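Local coordinates for DUF6836 domain-containing protein (Clostridium leptum, PDB 4PW1) that is of unknown function but adopts a nine-stranded antiparallel beta sheet surrounded by alpha helices, at residues L26-W31 with V235-P240; D219-A224 with R244-S249; D123-A128 with S215-N220; R55-G60 with N105-F110. All blocks are in the same frame, centred on the assembly; numbering follows the deposited sequence. Where two conformers were deposited one is given.

Contact 1: residues L26-W31 with V235-P240; sequences LNLYPW and VLIYSP
With CG anti to its own carbonyl carbon (chi1 -57°) and CD1 carrying the chain straight on (chi2 -178°), Leu-28 sends both methyls to Val-235, whose CG1 is anti to the backbone N at 178°. The two side chains cross at about a right angle, and each branch of the leucine finds a branch of the valine: Leu-28 CD2 sits 4.0 Å from Val-235 CG2, and Leu-28 CD1 lies 4.0 Å from Val-235 CG1. The same CD1 also meets the end of an extended isoleucine, touching Ile-237 CD1 at 4.1 Å. Methyl packing at normal van der Waals distance is all that joins the two segments here. Val-235 and Ile-237 lie on one face of the nine-stranded antiparallel sheet, in strand 233-239, while Leu-236 between them points to the other face, against Phe-245 and Phe-248. Strand 24-28 is not one of the nine; it packs against the sheet and pairs antiparallel with a strand of the second subunit through Asn-27 and Leu-28. Glu-24 of that subunit packs on Leu-28 and Val-235, and Tyr-223, from the same chain as Leu-28, touches both as well. Past Leu-28 the chain turns through a cis peptide bond before Pro-30, and Trp-31 N returns to Leu-28 O at 2.8 Å. Pro-30 CB lies over the centre of the Tyr-29 ring, 3.6 Å above its plane, while Ser-249 OG hydrogen-bonds to Tyr-29 O.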
# COMPACT_ATOMS: atom_id res chain seq x y z
N LEU B 26 3.13 -0.57 0.43
CA LEU B 26 2.33 0.60 0.64
C LEU B 26 3.10 1.80 0.12
O LEU B 26 4.15 2.11 0.64
CB LEU B 26 2.04 0.75 2.14
CG LEU B 26 1.18 1.94 2.58
CD1 LEU B 26 -0.20 1.85 1.95
CD2 LEU B 26 1.05 1.94 4.10
N ASN B 27 2.58 2.46 -0.91
CA ASN B 27 3.17 3.67 -1.41
C ASN B 27 2.31 4.86 -1.01
O ASN B 27 1.13 4.89 -1.32
CB ASN B 27 3.21 3.68 -2.94
CG ASN B 27 4.15 2.65 -3.51
OD1 ASN B 27 5.21 2.38 -2.98
ND2 ASN B 27 3.73 2.03 -4.59
N LEU B 28 2.92 5.82 -0.36
CA LEU B 28 2.21 7.08 -0.04
C LEU B 28 2.34 8.08 -1.18
O LEU B 28 3.35 8.09 -1.90
CB LEU B 28 2.79 7.66 1.24
CG LEU B 28 2.74 6.73 2.45
CD1 LEU B 28 3.29 7.47 3.67
CD2 LEU B 28 1.33 6.23 2.70
N TYR B 29 1.30 8.87 -1.36
CA TYR B 29 1.26 9.90 -2.38
C TYR B 29 2.52 10.77 -2.21
O TYR B 29 2.89 11.10 -1.08
CB TYR B 29 -0.04 10.72 -2.29
CG TYR B 29 -0.04 11.91 -3.24
CD1 TYR B 29 -0.47 11.76 -4.58
CD2 TYR B 29 0.45 13.15 -2.82
CE1 TYR B 29 -0.46 12.83 -5.46
CE2 TYR B 29 0.47 14.22 -3.69
CZ TYR B 29 0.03 14.07 -4.99
OH TYR B 29 0.13 15.12 -5.83
N PRO B 30 3.21 11.09 -3.31
CA PRO B 30 2.93 10.81 -4.70
C PRO B 30 3.80 9.68 -5.29
O PRO B 30 3.92 9.58 -6.51
CB PRO B 30 3.30 12.14 -5.39
CG PRO B 30 4.51 12.57 -4.63
CD PRO B 30 4.29 12.08 -3.19
N TRP B 31 4.35 8.83 -4.44
CA TRP B 31 5.21 7.74 -4.90
C TRP B 31 4.45 6.74 -5.75
O TRP B 31 5.06 6.04 -6.54
CB TRP B 31 5.97 7.08 -3.75
CG TRP B 31 6.89 8.09 -3.12
CD1 TRP B 31 6.64 8.86 -2.04
CD2 TRP B 31 8.15 8.50 -3.62
NE1 TRP B 31 7.71 9.68 -1.79
CE2 TRP B 31 8.65 9.48 -2.76
CE3 TRP B 31 8.93 8.12 -4.72
CZ2 TRP B 31 9.86 10.12 -2.97
CZ3 TRP B 31 10.16 8.72 -4.90
CH2 TRP B 31 10.60 9.70 -4.04
N VAL B 235 -0.82 11.23 5.77
CA VAL B 235 -0.22 10.28 6.66
C VAL B 235 0.96 10.94 7.33
O VAL B 235 1.77 11.59 6.68
CB VAL B 235 0.26 9.04 5.90
CG1 VAL B 235 0.94 8.08 6.84
CG2 VAL B 235 -0.89 8.38 5.21
N LEU B 236 0.97 10.86 8.66
CA LEU B 236 2.13 11.24 9.44
C LEU B 236 2.89 9.97 9.80
O LEU B 236 2.30 9.04 10.28
CB LEU B 236 1.70 11.98 10.70
CG LEU B 236 1.11 13.35 10.45
CD1 LEU B 236 0.53 13.93 11.75
CD2 LEU B 236 2.19 14.28 9.91
N ILE B 237 4.20 9.96 9.56
CA ILE B 237 5.02 8.78 9.75
C ILE B 237 5.76 8.89 11.07
O ILE B 237 6.66 9.74 11.23
CB ILE B 237 6.07 8.65 8.62
CG1 ILE B 237 5.36 8.63 7.27
CG2 ILE B 237 6.95 7.43 8.82
CD1 ILE B 237 6.33 8.74 6.11
N TYR B 238 5.33 8.06 12.02
CA TYR B 238 5.84 8.10 13.38
C TYR B 238 6.85 7.00 13.62
O TYR B 238 6.57 5.83 13.32
CB TYR B 238 4.69 7.98 14.36
CG TYR B 238 5.06 8.17 15.82
CD1 TYR B 238 5.25 9.45 16.35
CD2 TYR B 238 5.12 7.09 16.69
CE1 TYR B 238 5.51 9.63 17.69
CE2 TYR B 238 5.40 7.27 18.04
CZ TYR B 238 5.60 8.55 18.52
OH TYR B 238 5.85 8.76 19.86
N SER B 239 8.00 7.38 14.18
CA SER B 239 8.99 6.43 14.65
C SER B 239 8.76 6.11 16.15
O SER B 239 8.85 7.01 17.00
CB SER B 239 10.38 6.97 14.48
OG SER B 239 11.28 6.20 15.24
N PRO B 240 8.45 4.85 16.48
CA PRO B 240 8.32 4.46 17.88
C PRO B 240 9.68 4.47 18.59
O PRO B 240 9.73 4.67 19.77
CB PRO B 240 7.73 3.04 17.81
CG PRO B 240 8.22 2.52 16.50
CD PRO B 240 8.15 3.72 15.59

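Contact 2: residues D219-A224 with R244-S249; sequences DNHIYA and RFVGFS
The backbones of His-221 and Val-246 stay well apart, 9.2 Å from His-221 CA to Val-246 CA, because strand 233-239 runs between them, hydrogen-bonded antiparallel to strand 221-227 and to strand 244-251. Side chains therefore have to reach past the middle strand. On one face the His-221 ring and Val-246 cross at about a right angle, with Val-246 CG2 equally close to two ring atoms, 4.0 Å from His-221 NE2 and from His-221 CD2. This methyl occupies the crowded position between its backbone N and carbonyl carbon, with CG1 taking the other place beside the N (chi1 -63°). Ile-237 also packs against the histidine. Strand 244-251 carries a classic beta bulge here, two residues, Val-246 and Gly-247, being set against the single Ile-237. On the opposite face Ala-224 CB comes within 4.3 Å of Phe-245 CE1. That phenyl ring in turn meets Tyr-238 and Phe-174 edge-to-face. The imidazole is tied back to the turn before its own strand, as His-221 ND1 donates to Asp-219 O over 3.0 Å. The bond is far from straight, 132° at the hydrogen, and the donor stands above the carbonyl plane, 44° out of it. Glu-117 packs on the same histidine from a loop, and Val-113 does so from strand 106-114.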
# COMPACT_ATOMS: atom_id res chain seq x y z
N ASP B 219 6.84 -1.21 8.12
CA ASP B 219 8.25 -0.92 7.97
C ASP B 219 8.88 -0.23 9.23
O ASP B 219 9.65 0.72 9.12
CB ASP B 219 8.43 -0.05 6.73
CG ASP B 219 9.86 0.06 6.31
OD1 ASP B 219 10.62 -0.90 6.53
OD2 ASP B 219 10.22 1.12 5.77
N ASN B 220 8.52 -0.74 10.40
CA ASN B 220 9.01 -0.28 11.69
C ASN B 220 8.51 1.13 12.09
O ASN B 220 8.99 1.69 13.05
CB ASN B 220 10.57 -0.32 11.77
CG ASN B 220 11.09 -0.42 13.21
OD1 ASN B 220 10.56 -1.17 14.02
ND2 ASN B 220 12.10 0.37 13.55
N HIS B 221 7.50 1.63 11.39
CA HIS B 221 6.85 2.88 11.73
C HIS B 221 5.40 2.71 11.96
O HIS B 221 4.78 1.72 11.52
CB HIS B 221 7.08 3.89 10.61
CG HIS B 221 8.49 4.28 10.48
ND1 HIS B 221 9.37 3.61 9.66
CD2 HIS B 221 9.22 5.21 11.13
CE1 HIS B 221 10.57 4.15 9.78
NE2 HIS B 221 10.50 5.11 10.67
N ILE B 222 4.82 3.68 12.66
CA ILE B 222 3.38 3.82 12.70
C ILE B 222 2.97 4.91 11.72
O ILE B 222 3.52 6.05 11.73
CB ILE B 222 2.87 4.14 14.09
CG1 ILE B 222 3.23 2.99 15.02
CG2 ILE B 222 1.35 4.41 14.11
CD1 ILE B 222 2.90 3.28 16.48
N TYR B 223 1.99 4.57 10.87
CA TYR B 223 1.39 5.53 9.92
C TYR B 223 0.10 6.05 10.52
O TYR B 223 -0.86 5.31 10.69
CB TYR B 223 1.13 4.87 8.57
CG TYR B 223 2.36 4.69 7.71
CD1 TYR B 223 3.61 4.58 8.24
CD2 TYR B 223 2.25 4.54 6.33
CE1 TYR B 223 4.73 4.40 7.45
CE2 TYR B 223 3.36 4.36 5.54
CZ TYR B 223 4.60 4.32 6.11
OH TYR B 223 5.69 4.10 5.34
N ALA B 224 0.09 7.32 10.89
CA ALA B 224 -1.07 7.97 11.47
C ALA B 224 -1.83 8.64 10.35
O ALA B 224 -1.28 9.49 9.65
CB ALA B 224 -0.62 9.00 12.47
N ARG B 244 8.84 10.39 17.61
CA ARG B 244 8.45 11.59 16.91
C ARG B 244 8.08 11.27 15.48
O ARG B 244 8.36 10.17 14.97
CB ARG B 244 9.60 12.59 16.92
CG ARG B 244 10.86 12.10 16.27
CD ARG B 244 11.54 13.28 15.62
NE ARG B 244 12.74 12.89 14.94
CZ ARG B 244 13.33 13.58 13.96
NH1 ARG B 244 12.84 14.75 13.55
NH2 ARG B 244 14.42 13.08 13.38
N PHE B 245 7.43 12.23 14.84
CA PHE B 245 7.15 12.15 13.43
C PHE B 245 8.41 12.37 12.60
O PHE B 245 9.15 13.34 12.81
CB PHE B 245 6.02 13.10 13.06
CG PHE B 245 4.69 12.71 13.64
CD1 PHE B 245 4.09 11.50 13.28
CD2 PHE B 245 4.01 13.55 14.50
CE1 PHE B 245 2.85 11.15 13.80
CE2 PHE B 245 2.79 13.21 15.02
CZ PHE B 245 2.20 12.00 14.70
N VAL B 246 8.71 11.43 11.71
CA VAL B 246 9.88 11.54 10.86
C VAL B 246 9.54 11.83 9.41
O VAL B 246 10.41 11.88 8.56
CB VAL B 246 10.80 10.30 10.98
CG1 VAL B 246 11.31 10.17 12.40
CG2 VAL B 246 10.05 9.05 10.56
N GLY B 247 8.27 12.01 9.13
CA GLY B 247 7.82 12.31 7.79
C GLY B 247 6.34 12.49 7.66
O GLY B 247 5.60 12.30 8.62
N PHE B 248 5.91 12.84 6.45
CA PHE B 248 4.53 12.95 6.13
C PHE B 248 4.31 12.86 4.63
O PHE B 248 5.22 13.01 3.85
CB PHE B 248 3.91 14.28 6.61
CG PHE B 248 4.31 15.47 5.78
CD1 PHE B 248 5.50 16.13 6.00
CD2 PHE B 248 3.48 15.94 4.76
CE1 PHE B 248 5.87 17.22 5.20
CE2 PHE B 248 3.86 17.01 3.95
CZ PHE B 248 5.07 17.65 4.18
N SER B 249 3.05 12.61 4.27
CA SER B 249 2.56 12.60 2.90
C SER B 249 1.26 13.34 2.95
O SER B 249 0.39 13.01 3.78
CB SER B 249 2.27 11.17 2.42
OG SER B 249 1.54 11.19 1.19

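Contact 3: residues D123-A128 with S215-N220; sequences DEMDQA and SLSYDN
Helix 122-141 covers the beta hairpin formed by strands 214-218 and 221-227, and Met-125, a selenomethionine, reaches from the helix to the hairpin's tight turn. Its CE methyl lies 3.3 Å from Ser-217 OG, with Met-125 SE following at 3.6 Å from the same hydroxyl oxygen. The bend at chi2 (-88°) followed by an extended chi3 of -161° carries the methyl across the serine and on to the turn. There Met-125 CE rests 3.6 Å from Asn-220 C. The amide oxygen Asn-220 OD1 is a looser neighbour, 4.0 Å from Met-125 CE. Asp-219 and Asn-220, both with positive phi, fit the two central positions of a type I' turn. Strand 214-218 is the last of the nine strands within the chain, and its outer side is hydrogen-bonded through the Ser-217 backbone to Leu-18 and Leu-20. Both polar groups beside the methyl are already engaged: Ser-217 OG hydrogen-bonds to His-221 O across the turn, and Asn-220 OD1 accepts from Ala-120 N. The asparagine's ND2 adds bonds to Glu-117 OE2 and Arg-118 O, which pin the turn to the chain leading into the helix. Tyr-19 touches both Met-125 and Ser-217, while Ile-222 packs on Met-125 and Ala-128 from the next strand.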
# COMPACT_ATOMS: atom_id res chain seq x y z
N ASP B 123 5.38 -4.83 22.01
CA ASP B 123 5.05 -4.00 23.17
C ASP B 123 5.42 -2.53 23.01
O ASP B 123 4.66 -1.65 23.42
CB ASP B 123 5.72 -4.54 24.43
CG ASP B 123 4.99 -5.75 25.01
OD1 ASP B 123 3.84 -6.03 24.61
OD2 ASP B 123 5.57 -6.44 25.88
N GLU B 124 6.57 -2.26 22.40
CA GLU B 124 7.00 -0.89 22.14
C GLU B 124 6.08 -0.23 21.14
O GLU B 124 5.79 0.94 21.28
CB GLU B 124 8.44 -0.87 21.61
CG GLU B 124 9.45 -1.21 22.70
CD GLU B 124 10.87 -1.40 22.20
OE1 GLU B 124 11.08 -1.77 21.03
OE2 GLU B 124 11.80 -1.16 22.97
N MSE B 125 5.62 -0.99 20.14
CA MSE B 125 4.68 -0.47 19.15
C MSE B 125 3.40 -0.09 19.84
O MSE B 125 2.87 0.98 19.58
CB MSE B 125 4.43 -1.43 18.00
CG MSE B 125 5.61 -1.39 17.05
SE MSE B 125 5.32 0.03 15.75
CE MSE B 125 6.64 -0.76 14.54
N ASP B 126 2.90 -0.96 20.71
CA ASP B 126 1.66 -0.68 21.41
C ASP B 126 1.80 0.55 22.32
O ASP B 126 0.91 1.39 22.33
CB ASP B 126 1.16 -1.89 22.20
CG ASP B 126 0.57 -2.97 21.29
OD1 ASP B 126 0.28 -2.72 20.09
OD2 ASP B 126 0.40 -4.11 21.79
N GLN B 127 2.89 0.64 23.08
CA GLN B 127 3.18 1.81 23.90
C GLN B 127 3.27 3.07 23.05
O GLN B 127 2.77 4.10 23.43
CB GLN B 127 4.51 1.65 24.65
CG GLN B 127 4.52 0.57 25.70
CD GLN B 127 5.93 0.11 26.02
OE1 GLN B 127 6.89 0.88 25.92
NE2 GLN B 127 6.06 -1.15 26.40
N ALA B 128 3.93 2.97 21.90
CA ALA B 128 4.06 4.14 21.00
C ALA B 128 2.69 4.59 20.53
O ALA B 128 2.38 5.79 20.51
CB ALA B 128 4.92 3.81 19.79
N SER B 215 -4.69 4.23 12.26
CA SER B 215 -3.29 3.91 12.13
C SER B 215 -3.01 2.48 11.68
O SER B 215 -3.84 1.61 11.80
CB SER B 215 -2.58 4.16 13.46
OG SER B 215 -3.14 3.33 14.43
N LEU B 216 -1.82 2.28 11.16
CA LEU B 216 -1.30 0.92 10.90
C LEU B 216 0.22 0.97 11.09
O LEU B 216 0.81 2.06 11.17
CB LEU B 216 -1.67 0.47 9.48
CG LEU B 216 -1.17 1.31 8.31
CD1 LEU B 216 0.33 1.18 8.07
CD2 LEU B 216 -1.94 0.91 7.03
N SER B 217 0.81 -0.21 11.17
CA SER B 217 2.23 -0.33 11.27
C SER B 217 2.77 -0.88 9.98
O SER B 217 2.27 -1.91 9.43
CB SER B 217 2.63 -1.18 12.47
OG SER B 217 4.04 -1.26 12.59
N TYR B 218 3.81 -0.23 9.51
CA TYR B 218 4.49 -0.65 8.30
C TYR B 218 5.96 -0.26 8.42
O TYR B 218 6.28 0.88 8.75
CB TYR B 218 3.89 0.13 7.13
CG TYR B 218 4.46 -0.21 5.77
CD1 TYR B 218 4.24 -1.48 5.17
CD2 TYR B 218 5.15 0.75 5.03
CE1 TYR B 218 4.71 -1.76 3.87
CE2 TYR B 218 5.63 0.47 3.77
CZ TYR B 218 5.40 -0.78 3.19
OH TYR B 218 5.83 -1.03 1.93
N ASP B 219 6.84 -1.21 8.12
CA ASP B 219 8.25 -0.92 7.97
C ASP B 219 8.88 -0.23 9.23
O ASP B 219 9.65 0.72 9.12
CB ASP B 219 8.43 -0.05 6.73
CG ASP B 219 9.86 0.06 6.31
OD1 ASP B 219 10.62 -0.90 6.53
OD2 ASP B 219 10.22 1.12 5.77
N ASN B 220 8.52 -0.74 10.40
CA ASN B 220 9.01 -0.28 11.69
C ASN B 220 8.51 1.13 12.09
O ASN B 220 8.99 1.69 13.05
CB ASN B 220 10.57 -0.32 11.77
CG ASN B 220 11.09 -0.42 13.21
OD1 ASN B 220 10.56 -1.17 14.02
ND2 ASN B 220 12.10 0.37 13.55

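Contact 4: residues R55-G60 with N105-F110; sequences RILGGG and NGLCYF
Gly-58 O accepts a hydrogen bond from Arg-244 NH2 at the C-terminal end of helix 44-58, and the same guanidinium makes a weak bond through NH1 to Leu-57 O. These carbonyls belong to the two residues that meet Phe-110. Leu-57 CB stands over one face of the phenyl ring in a CH-pi contact, 3.9 Å from the centroid of Phe-110 and 24° off the ring normal. It is offset toward the rim, closest to Phe-110 CE1 at 3.6 Å. With CG anti to its carbonyl carbon (chi1 -55°), the leucine then leads CD1 along the ring to within 3.9 Å of Phe-110 CG. This methyl also meets the next inward-facing residue of the strand, 4.1 Å from Leu-107 CD2. Beside the leucine, Gly-58 N lies 3.8 Å from Phe-110 CZ, so bare backbone packs beside the ring. Cys-108 and Tyr-109, between the two apolar residues, form a classic beta bulge opposite Ala-101. The helix end thus sits on strand 106-114, where Met-100 from strand 95-103 and Phe-248 from strand 244-251 flank Leu-107 and Phe-110, and Leu-184 of helix 173-190 packs on Leu-57.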
# COMPACT_ATOMS: atom_id res chain seq x y z
N ARG B 55 17.47 19.87 7.48
CA ARG B 55 17.89 20.36 8.80
C ARG B 55 16.74 20.59 9.79
O ARG B 55 16.87 20.28 10.98
CB ARG B 55 18.71 21.66 8.67
CG ARG B 55 20.10 21.47 8.06
CD ARG B 55 20.90 22.77 8.19
NE ARG B 55 20.39 23.75 7.23
CZ ARG B 55 20.83 23.88 5.99
NH1 ARG B 55 21.77 23.09 5.48
NH2 ARG B 55 20.29 24.77 5.20
N ILE B 56 15.64 21.16 9.33
CA ILE B 56 14.58 21.61 10.24
C ILE B 56 13.53 20.52 10.48
O ILE B 56 13.10 20.31 11.61
CB ILE B 56 13.94 22.89 9.69
CG1 ILE B 56 14.97 24.03 9.75
CG2 ILE B 56 12.70 23.23 10.46
CD1 ILE B 56 14.56 25.27 8.97
N LEU B 57 13.10 19.82 9.44
CA LEU B 57 12.15 18.70 9.64
C LEU B 57 12.88 17.46 10.12
O LEU B 57 12.39 16.75 11.01
CB LEU B 57 11.36 18.36 8.36
CG LEU B 57 10.58 19.51 7.72
CD1 LEU B 57 9.77 19.05 6.53
CD2 LEU B 57 9.66 20.17 8.74
N GLY B 58 14.05 17.18 9.56
CA GLY B 58 14.79 15.96 9.90
C GLY B 58 15.60 16.15 11.17
O GLY B 58 15.48 15.42 12.13
N GLY B 59 16.43 17.16 11.17
CA GLY B 59 17.16 17.54 12.35
C GLY B 59 18.65 17.41 12.20
O GLY B 59 19.35 17.64 13.16
N GLY B 60 19.20 17.07 11.03
CA GLY B 60 20.68 16.93 11.02
C GLY B 60 21.41 18.26 10.96
O GLY B 60 20.77 19.32 10.88
N ASN B 105 1.07 21.91 -5.49
CA ASN B 105 0.72 22.56 -4.24
C ASN B 105 1.88 22.70 -3.27
O ASN B 105 1.71 23.25 -2.20
CB ASN B 105 -0.42 21.84 -3.55
CG ASN B 105 -1.74 22.09 -4.23
OD1 ASN B 105 -2.17 23.22 -4.37
ND2 ASN B 105 -2.38 21.03 -4.69
N GLY B 106 3.07 22.26 -3.66
CA GLY B 106 4.26 22.40 -2.79
C GLY B 106 4.76 21.08 -2.27
O GLY B 106 4.73 20.06 -2.98
N LEU B 107 5.28 21.09 -1.04
CA LEU B 107 5.88 19.92 -0.44
C LEU B 107 4.78 18.97 -0.03
O LEU B 107 3.99 19.30 0.83
CB LEU B 107 6.73 20.27 0.79
CG LEU B 107 7.43 19.10 1.48
CD1 LEU B 107 8.51 18.50 0.55
CD2 LEU B 107 8.09 19.54 2.78
N CYS B 108 4.73 17.81 -0.67
CA CYS B 108 3.66 16.83 -0.40
C CYS B 108 4.18 15.54 0.22
O CYS B 108 3.41 14.68 0.60
CB CYS B 108 2.90 16.53 -1.69
SG CYS B 108 3.88 15.89 -3.07
N TYR B 109 5.51 15.40 0.29
CA TYR B 109 6.12 14.25 0.89
C TYR B 109 7.50 14.58 1.42
O TYR B 109 8.29 15.20 0.74
CB TYR B 109 6.15 13.05 -0.08
CG TYR B 109 6.66 11.79 0.58
CD1 TYR B 109 8.03 11.65 0.90
CD2 TYR B 109 5.80 10.79 0.97
CE1 TYR B 109 8.48 10.53 1.55
CE2 TYR B 109 6.25 9.65 1.64
CZ TYR B 109 7.57 9.53 1.90
OH TYR B 109 8.01 8.45 2.56
N PHE B 110 7.76 14.19 2.67
CA PHE B 110 9.07 14.26 3.30
C PHE B 110 9.26 13.06 4.23
O PHE B 110 8.37 12.76 4.99
CB PHE B 110 9.19 15.53 4.14
CG PHE B 110 10.50 15.64 4.87
CD1 PHE B 110 10.66 15.10 6.13
CD2 PHE B 110 11.58 16.26 4.29
CE1 PHE B 110 11.87 15.19 6.80
CE2 PHE B 110 12.79 16.32 4.93
CZ PHE B 110 12.95 15.79 6.18

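How the contacts relate
From the N terminus, contact 1 opens first at 26-31 and spans most of the chain before 235-240 closes it. Within that span contact 4 joins the end of helix 44-58 to strand 106-114, and after it, in series, contact 3 runs from helix 122-141 to strand 214-218. Contact 2 starts on Asp-219 and Asn-220, where contact 3 ends, and finishes at 244-249, so it crosses contact 1. Strands 106-114, 244-251, 233-239, 221-227 and 214-218 are successive in the sheet. Contact 2 bridges over the middle one, whereas the other three bring helices and the dimer-forming strand 24-28 onto them.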